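Local coordinates for cobalamin biosynthesis protein CobN (Mycobacterium tuberculosis, PDB 7C6O), which is the large catalytic subunit of cobaltochelatase, which probably inserts cobalt into the corrin ring in an ATP-dependent step of cobalamin biosynthesis, at residues A927-G930 with R931-D935. Residues are numbered along the deposited sequence; the frame is centred on the assembly and turned at random.
Sequences AELG and RPRID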
ATOM      1  N   ALA A 927     -19.719  -8.163 -31.082  1.00 35.18           N
ATOM      2  CA  ALA A 927     -19.431  -9.393 -31.813  1.00 36.95           C
ATOM      3  C   ALA A 927     -18.168 -10.066 -31.287  1.00 38.28           C
ATOM      4  O   ALA A 927     -18.103 -11.298 -31.200  1.00 39.97           O
ATOM      5  CB  ALA A 927     -19.303  -9.096 -33.308  1.00 34.97           C
ATOM      6  N   GLU A 928     -17.154  -9.275 -30.931  1.00 37.20           N
ATOM      7  CA  GLU A 928     -15.935  -9.851 -30.369  1.00 37.25           C
ATOM      8  C   GLU A 928     -16.156 -10.317 -28.937  1.00 36.40           C
ATOM      9  O   GLU A 928     -15.626 -11.357 -28.526  1.00 36.72           O
ATOM     10  CB  GLU A 928     -14.796  -8.834 -30.424  1.00 40.26           C
ATOM     11  CG  GLU A 928     -13.510  -9.329 -29.786  1.00 44.08           C
ATOM     12  CD  GLU A 928     -12.465  -8.241 -29.646  1.00 47.82           C
ATOM     13  OE1 GLU A 928     -12.793  -7.062 -29.899  1.00 49.93           O
ATOM     14  OE2 GLU A 928     -11.316  -8.567 -29.281  1.00 48.87           O
ATOM     15  N   LEU A 929     -16.931  -9.557 -28.161  1.00 35.08           N
ATOM     16  CA  LEU A 929     -17.187  -9.925 -26.772  1.00 32.07           C
ATOM     17  C   LEU A 929     -17.980 -11.221 -26.669  1.00 34.27           C
ATOM     18  O   LEU A 929     -17.776 -11.998 -25.728  1.00 34.26           O
ATOM     19  CB  LEU A 929     -17.922  -8.781 -26.069  1.00 30.09           C
ATOM     20  CG  LEU A 929     -17.863  -8.686 -24.545  1.00 29.63           C
ATOM     21  CD1 LEU A 929     -16.423  -8.664 -24.065  1.00 27.71           C
ATOM     22  CD2 LEU A 929     -18.601  -7.440 -24.078  1.00 28.26           C
ATOM     23  N   GLY A 930     -18.874 -11.478 -27.624  1.00 31.73           N
ATOM     24  CA  GLY A 930     -19.663 -12.695 -27.611  1.00 30.76           C
ATOM     25  C   GLY A 930     -20.675 -12.790 -26.496  1.00 29.85           C
ATOM     26  O   GLY A 930     -21.259 -13.859 -26.296  1.00 30.23           O
ATOM     27  N   ARG A 931     -20.906 -11.702 -25.771  1.00 27.33           N
ATOM     28  CA  ARG A 931     -21.776 -11.699 -24.606  1.00 25.98           C
ATOM     29  C   ARG A 931     -22.103 -10.252 -24.270  1.00 25.40           C
ATOM     30  O   ARG A 931     -21.433  -9.337 -24.762  1.00 24.69           O
ATOM     31  CB  ARG A 931     -21.103 -12.394 -23.414  1.00 26.99           C
ATOM     32  CG  ARG A 931     -19.788 -11.763 -23.021  1.00 28.07           C
ATOM     33  CD  ARG A 931     -19.624 -11.750 -21.521  1.00 25.96           C
ATOM     34  NE  ARG A 931     -18.288 -11.317 -21.128  1.00 26.30           N
ATOM     35  CZ  ARG A 931     -17.976 -10.080 -20.758  1.00 23.49           C
ATOM     36  NH1 ARG A 931     -18.907  -9.135 -20.723  1.00 22.19           N
ATOM     37  NH2 ARG A 931     -16.729  -9.789 -20.416  1.00 22.74           N
ATOM     38  N   PRO A 932     -23.128 -10.010 -23.452  1.00 24.75           N
ATOM     39  CA  PRO A 932     -23.450  -8.626 -23.090  1.00 24.08           C
ATOM     40  C   PRO A 932     -22.353  -8.001 -22.246  1.00 25.14           C
ATOM     41  O   PRO A 932     -21.630  -8.682 -21.515  1.00 24.25           O
ATOM     42  CB  PRO A 932     -24.751  -8.755 -22.287  1.00 24.25           C
ATOM     43  CG  PRO A 932     -25.300 -10.090 -22.636  1.00 25.81           C
ATOM     44  CD  PRO A 932     -24.118 -10.959 -22.912  1.00 26.53           C
ATOM     45  N   ARG A 933     -22.231  -6.681 -22.365  1.00 22.81           N
ATOM     46  CA  ARG A 933     -21.460  -5.926 -21.389  1.00 23.06           C
ATOM     47  C   ARG A 933     -22.145  -6.035 -20.033  1.00 22.42           C
ATOM     48  O   ARG A 933     -23.330  -5.712 -19.900  1.00 23.85           O
ATOM     49  CB  ARG A 933     -21.339  -4.462 -21.814  1.00 19.39           C
ATOM     50  CG  ARG A 933     -20.746  -4.259 -23.196  1.00 19.43           C
ATOM     51  CD  ARG A 933     -20.408  -2.797 -23.451  1.00 23.29           C
ATOM     52  NE  ARG A 933     -20.128  -2.549 -24.861  1.00 26.43           N
ATOM     53  CZ  ARG A 933     -18.956  -2.777 -25.445  1.00 28.13           C
ATOM     54  NH1 ARG A 933     -17.942  -3.260 -24.739  1.00 28.06           N
ATOM     55  NH2 ARG A 933     -18.798  -2.527 -26.738  1.00 29.47           N
ATOM     56  N   ILE A 934     -21.410  -6.514 -19.038  1.00 21.16           N
ATOM     57  CA  ILE A 934     -21.951  -6.712 -17.699  1.00 16.89           C
ATOM     58  C   ILE A 934     -21.708  -5.447 -16.888  1.00 14.49           C
ATOM     59  O   ILE A 934     -20.597  -4.904 -16.887  1.00 17.89           O
ATOM     60  CB  ILE A 934     -21.310  -7.936 -17.022  1.00 18.49           C
ATOM     61  CG1 ILE A 934     -21.388  -9.167 -17.936  1.00 19.20           C
ATOM     62  CG2 ILE A 934     -21.973  -8.213 -15.682  1.00 15.23           C
ATOM     63  CD1 ILE A 934     -22.799  -9.648 -18.227  1.00 17.29           C
ATOM     64  N   ASP A 935     -22.744  -4.972 -16.203  1.00 16.66           N
ATOM     65  CA  ASP A 935     -22.594  -3.814 -15.333  1.00 17.68           C
ATOM     66  C   ASP A 935     -21.721  -4.173 -14.135  1.00 17.65           C
ATOM     67  O   ASP A 935     -21.706  -5.315 -13.668  1.00 17.60           O
ATOM     68  CB  ASP A 935     -23.964  -3.316 -14.867  1.00 16.06           C
ATOM     69  CG  ASP A 935     -23.981  -1.824 -14.571  1.00 18.05           C
ATOM     70  OD1 ASP A 935     -22.914  -1.179 -14.625  1.00 18.14           O
ATOM     71  OD2 ASP A 935     -25.075  -1.290 -14.293  1.00 20.02           O
TER
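Just past Leu929 the backbone leaves the short helix 926-929 through Gly930, whose positive phi of 68° breaks the helical path and swings the chain aside, and Arg931 then runs extended and carries it on to strand 935-940. This is a helix C-terminus followed by a positive-phi glycine (the C' position), in the loop that feeds an inner strand of a mixed beta-sheet. Leu929, its CG anti to the backbone N (chi1 -158°), lies in the bend between two arginines. Its CD1 sits over one face of the Arg931 guanidinium, displaced toward the rim and 3.8 Å from Arg931 NH2. The other methyl, Leu929 CD2, packs 3.5 Å from Arg931 O and touches the aliphatic part of the next arginine, 3.9 Å from Arg933 CG. In Arg931, CG set between the backbone N and the carbonyl carbon and a bend at chi2 (142°) together bring the guanidinium across Leu929, laying it forward alongside the loop. There NH1 also bonds to Leu904 O and NH2 to Ala903 O, tying the turn to helix 896-905. Arg933 takes a separate course: NE makes a salt bridge with Glu967, while NH2 bonds to Met924 O and NH1 to Leu905 O. Both arginines flanking Leu929 are thus fixed by several bonds, although Arg933 touches it through its CG. Arg931 NH1 further closes a local loop onto Pro932 O at 2.9 Å, with that oxygen lying almost in the guanidinium plane.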